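Local atomic coordinates of 2-ON-2 hemoglobin (Agrobacterium tumefaciens, PDB entry 2XYK), a protein that binds heme b in a group II two-over-two globin fold and is probably an oxygen-binding or oxygen-carrying hemoglobin. Residues 16-21 with 56-61; 22-27 with 97-102; 91-96 with 120-125. All blocks are in the same frame, centred on the assembly; numbering follows the deposited sequence.

Interaction 1: 16-21 with 56-61. With HEM (protoporphyrin IX containing Fe), chain C.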
loop_
_atom_site.group_PDB
_atom_site.type_symbol
_atom_site.label_atom_id
_atom_site.label_comp_id
_atom_site.label_asym_id
_atom_site.label_seq_id
_atom_site.Cartn_x
_atom_site.Cartn_y
_atom_site.Cartn_z
ATOM N N ALA A 16 12.003 -1.314 8.831
ATOM C CA ALA A 16 12.759 -0.472 7.921
ATOM C C ALA A 16 12.303 -0.601 6.445
ATOM O O ALA A 16 12.314 0.387 5.688
ATOM C CB ALA A 16 14.240 -0.735 8.060
ATOM N N THR A 17 11.873 -1.798 6.038
ATOM C CA THR A 17 11.384 -1.973 4.671
ATOM C C THR A 17 9.987 -1.398 4.448
ATOM O O THR A 17 9.755 -0.769 3.428
ATOM C CB THR A 17 11.404 -3.429 4.207
ATOM O OG1 THR A 17 12.753 -3.914 4.234
ATOM C CG2 THR A 17 10.860 -3.527 2.767
ATOM N N VAL A 18 9.065 -1.609 5.391
ATOM C CA VAL A 18 7.692 -1.098 5.231
ATOM C C VAL A 18 7.722 0.435 5.305
ATOM O O VAL A 18 7.048 1.105 4.524
ATOM C CB VAL A 18 6.671 -1.718 6.248
ATOM C CG1 VAL A 18 5.220 -1.221 5.983
ATOM C CG2 VAL A 18 6.724 -3.248 6.210
ATOM N N ARG A 19 8.549 0.974 6.199
ATOM C CA ARG A 19 8.813 2.416 6.250
ATOM C C ARG A 19 9.281 2.959 4.886
ATOM O O ARG A 19 8.795 3.996 4.436
ATOM C CB ARG A 19 9.852 2.764 7.345
ATOM C CG ARG A 19 9.330 2.626 8.798
ATOM C CD ARG A 19 10.040 3.617 9.763
ATOM N NE ARG A 19 10.305 3.032 11.087
ATOM C CZ ARG A 19 9.626 3.282 12.219
ATOM N NH1 ARG A 19 8.580 4.107 12.241
ATOM N NH2 ARG A 19 9.993 2.674 13.351
ATOM N N ALA A 20 10.239 2.273 4.241
ATOM C CA ALA A 20 10.784 2.750 2.952
ATOM C C ALA A 20 9.749 2.577 1.836
ATOM O O ALA A 20 9.593 3.436 0.952
ATOM C CB ALA A 20 12.084 2.009 2.599
ATOM N N LEU A 21 9.042 1.446 1.884
ATOM C CA LEU A 21 8.012 1.162 0.896
ATOM C C LEU A 21 6.955 2.265 0.895
ATOM O O LEU A 21 6.656 2.831 -0.139
ATOM C CB LEU A 21 7.365 -0.205 1.152
ATOM C CG LEU A 21 6.191 -0.602 0.247
ATOM C CD1 LEU A 21 6.614 -0.837 -1.226
ATOM C CD2 LEU A 21 5.558 -1.847 0.816
ATOM N N TYR A 56 -1.245 -0.146 8.205
ATOM C CA TYR A 56 -2.007 -1.180 7.507
ATOM C C TYR A 56 -1.053 -2.233 6.940
ATOM O O TYR A 56 -1.295 -3.419 7.081
ATOM C CB TYR A 56 -2.885 -0.628 6.373
ATOM C CG TYR A 56 -3.596 -1.752 5.623
ATOM C CD1 TYR A 56 -4.784 -2.270 6.112
ATOM C CD2 TYR A 56 -3.028 -2.359 4.488
ATOM C CE1 TYR A 56 -5.433 -3.346 5.483
ATOM C CE2 TYR A 56 -3.676 -3.454 3.832
ATOM C CZ TYR A 56 -4.886 -3.910 4.350
ATOM O OH TYR A 56 -5.573 -4.950 3.778
ATOM N N LEU A 57 0.022 -1.801 6.290
ATOM C CA LEU A 57 0.933 -2.759 5.655
ATOM C C LEU A 57 1.749 -3.575 6.679
ATOM O O LEU A 57 2.018 -4.755 6.474
ATOM C CB LEU A 57 1.850 -2.055 4.648
ATOM C CG LEU A 57 1.242 -1.727 3.282
ATOM C CD1 LEU A 57 2.293 -0.950 2.476
ATOM C CD2 LEU A 57 0.796 -2.972 2.508
ATOM N N THR A 58 2.120 -2.929 7.778
ATOM C CA THR A 58 2.801 -3.576 8.865
ATOM C C THR A 58 2.002 -4.823 9.316
ATOM O O THR A 58 2.567 -5.913 9.355
ATOM C CB THR A 58 3.041 -2.546 10.016
ATOM O OG1 THR A 58 3.932 -1.520 9.540
ATOM C CG2 THR A 58 3.657 -3.180 11.252
ATOM N N GLY A 59 0.714 -4.656 9.644
ATOM C CA GLY A 59 -0.165 -5.777 10.044
ATOM C C GLY A 59 -0.426 -6.765 8.902
ATOM O O GLY A 59 -0.235 -7.980 9.070
ATOM N N TYR A 60 -0.862 -6.242 7.746
ATOM C CA TYR A 60 -1.128 -7.050 6.545
ATOM C C TYR A 60 0.018 -8.053 6.157
ATOM O O TYR A 60 -0.247 -9.173 5.683
ATOM C CB TYR A 60 -1.438 -6.108 5.371
ATOM C CG TYR A 60 -1.687 -6.816 4.062
ATOM C CD1 TYR A 60 -2.959 -7.326 3.747
ATOM C CD2 TYR A 60 -0.661 -6.980 3.143
ATOM C CE1 TYR A 60 -3.199 -7.989 2.541
ATOM C CE2 TYR A 60 -0.880 -7.653 1.930
ATOM C CZ TYR A 60 -2.155 -8.150 1.633
ATOM O OH TYR A 60 -2.353 -8.803 0.429
ATOM N N LEU A 61 1.272 -7.648 6.365
ATOM C CA LEU A 61 2.433 -8.479 5.974
ATOM C C LEU A 61 2.906 -9.450 7.058
ATOM O O LEU A 61 3.872 -10.195 6.883
ATOM C CB LEU A 61 3.595 -7.587 5.503
ATOM C CG LEU A 61 3.331 -6.752 4.244
ATOM C CD1 LEU A 61 4.310 -5.596 4.090
ATOM C CD2 LEU A 61 3.334 -7.648 3.014
HETATM C CHA HEM C . -6.917 5.268 2.239
HETATM C CHB HEM C . -6.926 5.793 -2.656
HETATM C CHC HEM C . -6.186 0.979 -3.038
HETATM C CHD HEM C . -5.047 0.790 1.658
HETATM C C1A HEM C . -7.054 5.803 0.963
HETATM C C2A HEM C . -7.504 7.145 0.641
HETATM C C3A HEM C . -7.517 7.292 -0.689
HETATM C C4A HEM C . -7.057 6.048 -1.285
HETATM C CMA HEM C . -7.930 8.541 -1.534
HETATM C CAA HEM C . -7.895 8.186 1.720
HETATM C CBA HEM C . -6.580 8.762 2.302
HETATM C CGA HEM C . -6.678 9.281 3.736
HETATM O O1A HEM C . -7.680 9.055 4.478
HETATM O O2A HEM C . -5.706 9.942 4.175
HETATM C C1B HEM C . -6.763 4.532 -3.212
HETATM C C2B HEM C . -6.800 4.151 -4.621
HETATM C C3B HEM C . -6.593 2.816 -4.696
HETATM C C4B HEM C . -6.416 2.312 -3.349
HETATM C CMB HEM C . -7.017 5.087 -5.821
HETATM C CAB HEM C . -6.541 1.902 -5.949
HETATM C CBB HEM C . -7.663 1.577 -6.598
HETATM C C1C HEM C . -5.773 0.507 -1.823
HETATM C C2C HEM C . -5.307 -0.827 -1.554
HETATM C C3C HEM C . -4.973 -0.898 -0.257
HETATM C C4C HEM C . -5.235 0.408 0.333
HETATM C CMC HEM C . -5.241 -1.916 -2.652
HETATM C CAC HEM C . -4.425 -2.145 0.495
HETATM C CBC HEM C . -3.325 -2.789 0.042
HETATM C C1D HEM C . -5.516 1.924 2.297
HETATM C C2D HEM C . -5.580 2.145 3.735
HETATM C C3D HEM C . -6.165 3.536 3.909
HETATM C C4D HEM C . -6.402 4.028 2.574
HETATM C CMD HEM C . -5.132 1.167 4.847
HETATM C CAD HEM C . -6.457 4.274 5.240
HETATM C CBD HEM C . -7.897 3.865 5.572
HETATM C CGD HEM C . -8.438 4.642 6.752
HETATM O O1D HEM C . -8.887 5.807 6.580
HETATM O O2D HEM C . -8.400 4.075 7.862
HETATM N NA HEM C . -6.786 5.161 -0.232
HETATM N NB HEM C . -6.509 3.383 -2.477
HETATM N NC HEM C . -5.729 1.235 -0.660
HETATM N ND HEM C . -5.998 3.054 1.663
HETATM FE FE HEM C . -6.275 3.183 -0.404
HETATM O O HOH W 1 -4.401 3.651 -0.493
#

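Interaction 2: 22-27 with 97-102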
loop_
_atom_site.group_PDB
_atom_site.type_symbol
_atom_site.label_atom_id
_atom_site.label_comp_id
_atom_site.label_asym_id
_atom_site.label_seq_id
_atom_site.Cartn_x
_atom_site.Cartn_y
_atom_site.Cartn_z
ATOM N N THR A 22 6.395 2.556 2.063
ATOM C CA THR A 22 5.265 3.470 2.169
ATOM C C THR A 22 5.714 4.914 1.864
ATOM O O THR A 22 4.978 5.665 1.233
ATOM C CB THR A 22 4.610 3.351 3.568
ATOM O OG1 THR A 22 4.285 1.973 3.818
ATOM C CG2 THR A 22 3.325 4.161 3.658
ATOM N N ARG A 23 6.921 5.283 2.320
ATOM C CA ARG A 23 7.510 6.591 2.025
ATOM C C ARG A 23 7.695 6.790 0.545
ATOM O O ARG A 23 7.342 7.852 0.029
ATOM C CB ARG A 23 8.854 6.812 2.738
ATOM C CG ARG A 23 9.534 8.206 2.498
ATOM C CD ARG A 23 8.788 9.365 3.198
ATOM N NE ARG A 23 8.476 9.047 4.590
ATOM C CZ ARG A 23 9.178 9.436 5.654
ATOM N NH1 ARG A 23 10.263 10.201 5.533
ATOM N NH2 ARG A 23 8.781 9.062 6.862
ATOM N N ARG A 24 8.286 5.796 -0.129
ATOM C CA ARG A 24 8.538 5.898 -1.561
ATOM C C ARG A 24 7.233 5.937 -2.373
ATOM O O ARG A 24 7.180 6.589 -3.409
ATOM C CB ARG A 24 9.432 4.736 -2.043
ATOM C CG ARG A 24 9.857 4.825 -3.530
ATOM C CD ARG A 24 10.644 6.150 -3.800
ATOM N NE ARG A 24 11.135 6.251 -5.181
ATOM C CZ ARG A 24 11.386 7.390 -5.831
ATOM N NH1 ARG A 24 11.163 8.563 -5.255
ATOM N NH2 ARG A 24 11.844 7.347 -7.080
ATOM N N PHE A 25 6.209 5.202 -1.922
ATOM C CA PHE A 25 4.879 5.189 -2.572
ATOM C C PHE A 25 4.229 6.576 -2.660
ATOM O O PHE A 25 3.804 6.988 -3.730
ATOM C CB PHE A 25 3.944 4.232 -1.824
ATOM C CG PHE A 25 2.527 4.209 -2.347
ATOM C CD1 PHE A 25 2.244 3.721 -3.625
ATOM C CD2 PHE A 25 1.465 4.634 -1.539
ATOM C CE1 PHE A 25 0.918 3.684 -4.112
ATOM C CE2 PHE A 25 0.142 4.606 -2.021
ATOM C CZ PHE A 25 -0.122 4.123 -3.309
ATOM N N TYR A 26 4.142 7.280 -1.527
ATOM C CA TYR A 26 3.527 8.616 -1.479
ATOM C C TYR A 26 4.416 9.660 -2.173
ATOM O O TYR A 26 3.905 10.576 -2.798
ATOM C CB TYR A 26 3.140 9.017 -0.037
ATOM C CG TYR A 26 1.954 8.198 0.435
ATOM C CD1 TYR A 26 0.691 8.448 -0.050
ATOM C CD2 TYR A 26 2.123 7.115 1.294
ATOM C CE1 TYR A 26 -0.388 7.668 0.322
ATOM C CE2 TYR A 26 1.050 6.346 1.694
ATOM C CZ TYR A 26 -0.198 6.618 1.195
ATOM O OH TYR A 26 -1.261 5.850 1.576
ATOM N N GLU A 27 5.737 9.485 -2.092
ATOM C CA GLU A 27 6.687 10.321 -2.853
ATOM C C GLU A 27 6.450 10.229 -4.363
ATOM O O GLU A 27 6.269 11.255 -5.041
ATOM C CB GLU A 27 8.114 9.887 -2.527
ATOM C CG GLU A 27 9.206 10.804 -3.031
ATOM C CD GLU A 27 10.612 10.206 -2.789
ATOM O OE1 GLU A 27 10.711 9.001 -2.449
ATOM O OE2 GLU A 27 11.618 10.950 -2.943
ATOM N N PHE A 97 2.631 1.963 -6.453
ATOM C CA PHE A 97 2.888 0.829 -5.543
ATOM C C PHE A 97 3.871 -0.169 -6.163
ATOM O O PHE A 97 4.728 -0.672 -5.461
ATOM C CB PHE A 97 1.604 0.107 -5.103
ATOM C CG PHE A 97 1.819 -0.842 -3.941
ATOM C CD1 PHE A 97 1.852 -0.358 -2.625
ATOM C CD2 PHE A 97 2.032 -2.208 -4.160
ATOM C CE1 PHE A 97 2.082 -1.235 -1.546
ATOM C CE2 PHE A 97 2.250 -3.085 -3.088
ATOM C CZ PHE A 97 2.279 -2.602 -1.787
ATOM N N ARG A 98 3.728 -0.453 -7.461
ATOM C CA ARG A 98 4.654 -1.357 -8.157
ATOM C C ARG A 98 6.076 -0.836 -8.110
ATOM O O ARG A 98 6.985 -1.569 -7.737
ATOM C CB ARG A 98 4.234 -1.566 -9.615
ATOM C CG ARG A 98 4.884 -2.802 -10.292
ATOM C CD ARG A 98 4.118 -3.135 -11.580
ATOM N NE ARG A 98 4.953 -3.767 -12.605
ATOM N N ARG A 99 6.262 0.429 -8.497
ATOM C CA ARG A 99 7.582 1.049 -8.507
ATOM C C ARG A 99 8.183 1.189 -7.115
ATOM O O ARG A 99 9.397 1.030 -6.954
ATOM C CB ARG A 99 7.550 2.433 -9.180
ATOM C CG ARG A 99 8.934 2.987 -9.445
ATOM C CD ARG A 99 8.985 4.024 -10.563
ATOM N NE ARG A 99 10.176 4.856 -10.377
ATOM C CZ ARG A 99 10.437 5.992 -11.031
ATOM N NH1 ARG A 99 9.591 6.479 -11.944
ATOM N NH2 ARG A 99 11.556 6.661 -10.757
ATOM N N ALA A 100 7.346 1.526 -6.131
ATOM C CA ALA A 100 7.809 1.609 -4.755
ATOM C C ALA A 100 8.309 0.256 -4.255
ATOM O O ALA A 100 9.349 0.200 -3.589
ATOM C CB ALA A 100 6.728 2.203 -3.826
ATOM N N MET A 101 7.586 -0.817 -4.586
ATOM C CA MET A 101 7.993 -2.206 -4.247
ATOM C C MET A 101 9.297 -2.590 -4.918
ATOM O O MET A 101 10.201 -3.125 -4.273
ATOM C CB MET A 101 6.977 -3.243 -4.742
ATOM C CG MET A 101 5.725 -3.396 -3.969
ATOM S SD MET A 101 5.006 -4.993 -4.442
ATOM C CE MET A 101 5.822 -5.976 -3.233
ATOM N N ASP A 102 9.361 -2.354 -6.228
ATOM C CA ASP A 102 10.545 -2.729 -7.046
ATOM C C ASP A 102 11.778 -2.057 -6.468
ATOM O O ASP A 102 12.854 -2.648 -6.458
ATOM C CB ASP A 102 10.376 -2.331 -8.540
ATOM C CG ASP A 102 9.365 -3.226 -9.302
ATOM O OD1 ASP A 102 9.025 -4.330 -8.817
ATOM O OD2 ASP A 102 8.898 -2.818 -10.404
#

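Interaction 3: 91-96 with 120-125. With HEM (protoporphyrin IX containing Fe), chain C.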
loop_
_atom_site.group_PDB
_atom_site.type_symbol
_atom_site.label_atom_id
_atom_site.label_comp_id
_atom_site.label_asym_id
_atom_site.label_seq_id
_atom_site.Cartn_x
_atom_site.Cartn_y
_atom_site.Cartn_z
ATOM N N ASP A 91 -5.237 2.681 -11.715
ATOM C CA ASP A 91 -3.989 2.256 -12.373
ATOM C C ASP A 91 -2.783 3.099 -11.939
ATOM O O ASP A 91 -1.641 2.621 -11.961
ATOM C CB ASP A 91 -4.113 2.315 -13.894
ATOM C CG ASP A 91 -5.127 1.329 -14.435
ATOM O OD1 ASP A 91 -5.470 0.336 -13.736
ATOM O OD2 ASP A 91 -5.592 1.564 -15.563
ATOM N N GLU A 92 -3.037 4.354 -11.568
ATOM C CA GLU A 92 -1.985 5.267 -11.095
ATOM C C GLU A 92 -1.520 4.957 -9.676
ATOM O O GLU A 92 -0.341 5.161 -9.355
ATOM C CB GLU A 92 -2.435 6.725 -11.213
ATOM C CG GLU A 92 -2.550 7.189 -12.675
ATOM C CD GLU A 92 -3.078 8.624 -12.799
ATOM O OE1 GLU A 92 -3.154 9.338 -11.783
ATOM O OE2 GLU A 92 -3.394 9.028 -13.918
ATOM N N TRP A 93 -2.436 4.459 -8.838
ATOM C CA TRP A 93 -2.111 3.899 -7.515
ATOM C C TRP A 93 -1.214 2.654 -7.728
ATOM O O TRP A 93 -0.152 2.496 -7.137
ATOM C CB TRP A 93 -3.447 3.507 -6.799
ATOM C CG TRP A 93 -3.319 3.125 -5.325
ATOM C CD1 TRP A 93 -3.623 3.912 -4.229
ATOM C CD2 TRP A 93 -2.830 1.874 -4.794
ATOM N NE1 TRP A 93 -3.370 3.208 -3.056
ATOM C CE2 TRP A 93 -2.898 1.959 -3.381
ATOM C CE3 TRP A 93 -2.356 0.684 -5.380
ATOM C CZ2 TRP A 93 -2.499 0.906 -2.551
ATOM C CZ3 TRP A 93 -1.945 -0.364 -4.551
ATOM C CH2 TRP A 93 -2.035 -0.251 -3.158
ATOM N N LEU A 94 -1.640 1.776 -8.616
ATOM C CA LEU A 94 -0.884 0.555 -8.931
ATOM C C LEU A 94 0.482 0.867 -9.548
ATOM O O LEU A 94 1.472 0.189 -9.264
ATOM C CB LEU A 94 -1.712 -0.352 -9.854
ATOM C CG LEU A 94 -2.908 -1.048 -9.184
ATOM C CD1 LEU A 94 -3.856 -1.587 -10.267
ATOM C CD2 LEU A 94 -2.391 -2.199 -8.223
ATOM N N LEU A 95 0.536 1.902 -10.386
ATOM C CA LEU A 95 1.821 2.368 -10.916
ATOM C C LEU A 95 2.814 2.671 -9.799
ATOM O O LEU A 95 3.959 2.188 -9.834
ATOM C CB LEU A 95 1.630 3.605 -11.805
ATOM C CG LEU A 95 2.890 4.361 -12.241
ATOM C CD1 LEU A 95 3.633 3.564 -13.337
ATOM C CD2 LEU A 95 2.526 5.719 -12.729
ATOM N N CYS A 96 2.392 3.479 -8.828
ATOM C CA CYS A 96 3.272 3.940 -7.737
ATOM C C CYS A 96 3.611 2.801 -6.771
ATOM O O CYS A 96 4.753 2.672 -6.326
ATOM C CB CYS A 96 2.663 5.153 -6.991
ATOM S SG CYS A 96 2.247 6.608 -8.066
ATOM N N ARG A 120 -5.334 -7.290 -6.924
ATOM C CA ARG A 120 -6.740 -7.694 -6.736
ATOM C C ARG A 120 -7.526 -6.717 -5.837
ATOM O O ARG A 120 -8.639 -6.328 -6.173
ATOM C CB ARG A 120 -6.844 -9.106 -6.146
ATOM C CG ARG A 120 -6.556 -10.244 -7.140
ATOM C CD ARG A 120 -6.512 -11.610 -6.413
ATOM N NE ARG A 120 -7.769 -11.837 -5.689
ATOM C CZ ARG A 120 -8.183 -13.002 -5.187
ATOM N NH1 ARG A 120 -7.441 -14.107 -5.317
ATOM N NH2 ARG A 120 -9.352 -13.054 -4.546
ATOM N N LEU A 121 -6.944 -6.322 -4.700
ATOM C CA LEU A 121 -7.609 -5.371 -3.777
ATOM C C LEU A 121 -7.869 -4.027 -4.466
ATOM O O LEU A 121 -8.941 -3.430 -4.298
ATOM C CB LEU A 121 -6.781 -5.152 -2.501
ATOM C CG LEU A 121 -6.853 -6.180 -1.378
ATOM C CD1 LEU A 121 -5.944 -5.753 -0.217
ATOM C CD2 LEU A 121 -8.301 -6.400 -0.894
ATOM N N ALA A 122 -6.891 -3.564 -5.249
ATOM C CA ALA A 122 -6.997 -2.254 -5.911
ATOM C C ALA A 122 -8.158 -2.227 -6.891
ATOM O O ALA A 122 -8.888 -1.240 -6.955
ATOM C CB ALA A 122 -5.696 -1.882 -6.629
ATOM N N PHE A 123 -8.322 -3.310 -7.655
ATOM C CA PHE A 123 -9.449 -3.400 -8.606
ATOM C C PHE A 123 -10.780 -3.435 -7.854
ATOM O O PHE A 123 -11.766 -2.830 -8.278
ATOM C CB PHE A 123 -9.305 -4.595 -9.544
ATOM C CG PHE A 123 -8.537 -4.274 -10.811
ATOM C CD1 PHE A 123 -7.150 -4.221 -10.807
ATOM C CD2 PHE A 123 -9.212 -4.056 -12.001
ATOM C CE1 PHE A 123 -6.439 -3.927 -11.980
ATOM C CE2 PHE A 123 -8.530 -3.780 -13.165
ATOM C CZ PHE A 123 -7.128 -3.705 -13.156
ATOM N N HIS A 124 -10.768 -4.103 -6.710
ATOM C CA HIS A 124 -11.906 -4.127 -5.821
ATOM C C HIS A 124 -12.242 -2.777 -5.132
ATOM O O HIS A 124 -13.383 -2.588 -4.674
ATOM C CB HIS A 124 -11.719 -5.245 -4.797
ATOM C CG HIS A 124 -13.003 -5.701 -4.168
ATOM N ND1 HIS A 124 -14.020 -6.274 -4.897
ATOM C CD2 HIS A 124 -13.439 -5.651 -2.883
ATOM C CE1 HIS A 124 -15.044 -6.540 -4.092
ATOM N NE2 HIS A 124 -14.714 -6.174 -2.862
ATOM N N MET A 125 -11.277 -1.847 -5.032
ATOM C CA MET A 125 -11.556 -0.525 -4.401
ATOM C C MET A 125 -12.190 0.416 -5.396
ATOM O O MET A 125 -12.804 1.396 -5.011
ATOM C CB MET A 125 -10.291 0.168 -3.847
ATOM C CG MET A 125 -9.553 -0.597 -2.763
ATOM S SD MET A 125 -10.618 -1.005 -1.351
ATOM C CE MET A 125 -11.267 -2.630 -1.821
HETATM C CHA HEM C . -6.917 5.268 2.239
HETATM C CHB HEM C . -6.926 5.793 -2.656
HETATM C CHC HEM C . -6.186 0.979 -3.038
HETATM C CHD HEM C . -5.047 0.790 1.658
HETATM C C1A HEM C . -7.054 5.803 0.963
HETATM C C2A HEM C . -7.504 7.145 0.641
HETATM C C3A HEM C . -7.517 7.292 -0.689
HETATM C C4A HEM C . -7.057 6.048 -1.285
HETATM C CMA HEM C . -7.930 8.541 -1.534
HETATM C CAA HEM C . -7.895 8.186 1.720
HETATM C CBA HEM C . -6.580 8.762 2.302
HETATM C CGA HEM C . -6.678 9.281 3.736
HETATM O O1A HEM C . -7.680 9.055 4.478
HETATM O O2A HEM C . -5.706 9.942 4.175
HETATM C C1B HEM C . -6.763 4.532 -3.212
HETATM C C2B HEM C . -6.800 4.151 -4.621
HETATM C C3B HEM C . -6.593 2.816 -4.696
HETATM C C4B HEM C . -6.416 2.312 -3.349
HETATM C CMB HEM C . -7.017 5.087 -5.821
HETATM C CAB HEM C . -6.541 1.902 -5.949
HETATM C CBB HEM C . -7.663 1.577 -6.598
HETATM C C1C HEM C . -5.773 0.507 -1.823
HETATM C C2C HEM C . -5.307 -0.827 -1.554
HETATM C C3C HEM C . -4.973 -0.898 -0.257
HETATM C C4C HEM C . -5.235 0.408 0.333
HETATM C CMC HEM C . -5.241 -1.916 -2.652
HETATM C CAC HEM C . -4.425 -2.145 0.495
HETATM C CBC HEM C . -3.325 -2.789 0.042
HETATM C C1D HEM C . -5.516 1.924 2.297
HETATM C C2D HEM C . -5.580 2.145 3.735
HETATM C C3D HEM C . -6.165 3.536 3.909
HETATM C C4D HEM C . -6.402 4.028 2.574
HETATM C CMD HEM C . -5.132 1.167 4.847
HETATM C CAD HEM C . -6.457 4.274 5.240
HETATM C CBD HEM C . -7.897 3.865 5.572
HETATM C CGD HEM C . -8.438 4.642 6.752
HETATM O O1D HEM C . -8.887 5.807 6.580
HETATM O O2D HEM C . -8.400 4.075 7.862
HETATM N NA HEM C . -6.786 5.161 -0.232
HETATM N NB HEM C . -6.509 3.383 -2.477
HETATM N NC HEM C . -5.729 1.235 -0.660
HETATM N ND HEM C . -5.998 3.054 1.663
HETATM FE FE HEM C . -6.275 3.183 -0.404
HETATM O O HOH W 1 -4.401 3.651 -0.493
#

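Interaction 1: 16-21 with 56-61
Val18 and Leu57 form the heart of a helix pair that is one half of the two-over-two globin fold, in which helix 14-31 and helix 47-60 correspond to helices B and E. The short segments run at 138° to each other, their axes 10.1 Å apart at closest approach, a spacing filled by branched side chains from both helices. The dense part is entirely apolar carbon apart from one hydroxyl. Val18 holds CG1 across from its own backbone N (chi1 -176°), which sets that methyl against Leu57 CB at 3.7 Å. The same Val18 CG1 lies 3.8 Å from Thr58 OG1, a hydroxyl that is already engaged with Tyr54 O one turn back. The second branch, Val18 CG2, lies 4.0 Å from Leu61 CD1, the two side chains running in opposite senses. A turn further on, Leu21 meets Leu57 at about a right angle, methyl to methyl, CD2 to CD1 at 3.8 Å.

Another flank of helix 14-31 is loose and open to solvent: Arg19 leaves the contact, and its guanidinium pairs with Asp15. On another side helix 47-60 meets helix 108-125, through Tyr56 on Leu121 and Tyr60 on Pro117, and the cofactor. Tyr56 CB packs on the heme methyl CMD at 3.3 Å, while Tyr56 CE2 lies 3.7 Å from the heme vinyl carbon CAC.

Interaction 2: 22-27 with 97-102
Phe25 and Phe97 supply the aromatic part of this crossing between helix 14-31 and helix 87-104, the B and G helices of the globin fold. The pair is T-shaped: the edge of Phe97 is directed at the face of Phe25, with centroids 6.0 Å apart and planes at 74°. Phe25 also works through its own rim, since CD1 stands 3.4 Å from Phe97 N and that nitrogen lies in the plane of the Phe25 ring. The ring thus wedges against the backbone of the second helix as well as against its neighbour's ring.

Aliphatic packing depends on a small residue. Ala100 points its CB at the first helix and comes within 3.6 Å of Phe25 N, so side chain meets main chain and the two axes approach to 8.4 Å. Arg24 closes over the same alanine with its methylene groups, CG standing 4.0 Å from Ala100 CA. Chi1 of -175° sets CG there; the bend at chi2 (59°) then redirects the rest of the chain to the charged groups.

These gather beyond the apolar part, at the more exposed side. Arg24 NH1 donates to Glu27 OE1 at 2.9 Å, nearly within its own guanidinium plane but from above the plane of the carboxylate. Arg24 NH2 is 3.8 Å from Arg99 NH2, an approach probably eased by Glu103, whose carboxylate forms salt bridges with both arginines.

Around this crossing the all-helical fold closes in: Phe25 also meets Phe53 of helix 47-60, Thr22 rests on Leu57 of that same helix, and Phe97 packs on Val118 of helix 108-125.

Interaction 3: 91-96 with 120-125
Leu94 reaches Ala122 because its CG is anti to the carbonyl carbon (chi1 -72°), while neighbouring Trp93, with CG anti to the backbone N (chi1 -170°), lays its indole on the heme. One turn of helix 87-104 thereby serves two surfaces, the partner helix 108-125 and the cofactor. These are the G and H helices of the globin, antiparallel here at 155°.

Between the helices the contact is apolar and modest. Leu94 embraces the Ala122 methyl, with CD2 3.7 Å from CB, and its other branch, CD1, touches Phe123 CE1 at 3.9 Å, the leucine side chain standing roughly perpendicular to that of Phe123. Phe123 lies toward the exposed margin, whereas Ala122 is buried.

One face of the Trp93 indole covers the porphyrin, CZ2 standing 3.4 Å from heme C1C. The porphyrin is also lined by helix 108-125: Leu121 CB approaches the heme methyl CMC at 3.6 Å, and Met125 CG stands near the methine carbon CHC.

The indole's one polar atom serves the iron site. Trp93 NE1 donates to a water at 2.8 Å, and that water's oxygen binds the heme iron at 1.9 Å, with His80 as the protein's axial ligand. A donor aimed at the iron-bound water is consistent with a distal hydrogen bond that could also steady bound oxygen.

How the interactions relate
From the N terminus, helix 14-31 takes part first in interaction 1, which closes a loop when the chain returns as 56-61. Its next turns, 22-27, wait for 97-102, so interaction 2 opens inside the first loop and closes well beyond it: the two cross. Interaction 3 opens at 91-96, just before interaction 2 closes, and ends at 120-125, so these two cross as well, while interactions 1 and 3 follow in series; none nests. Interaction 1 pairs helix 14-31 with 47-60 and interaction 3 pairs 87-104 with 108-125, the two layers of the fold; interaction 2 ties them together. Phe25 CZ, 3.4 Å from Trp93 NE1, links the crossing to the heme pocket.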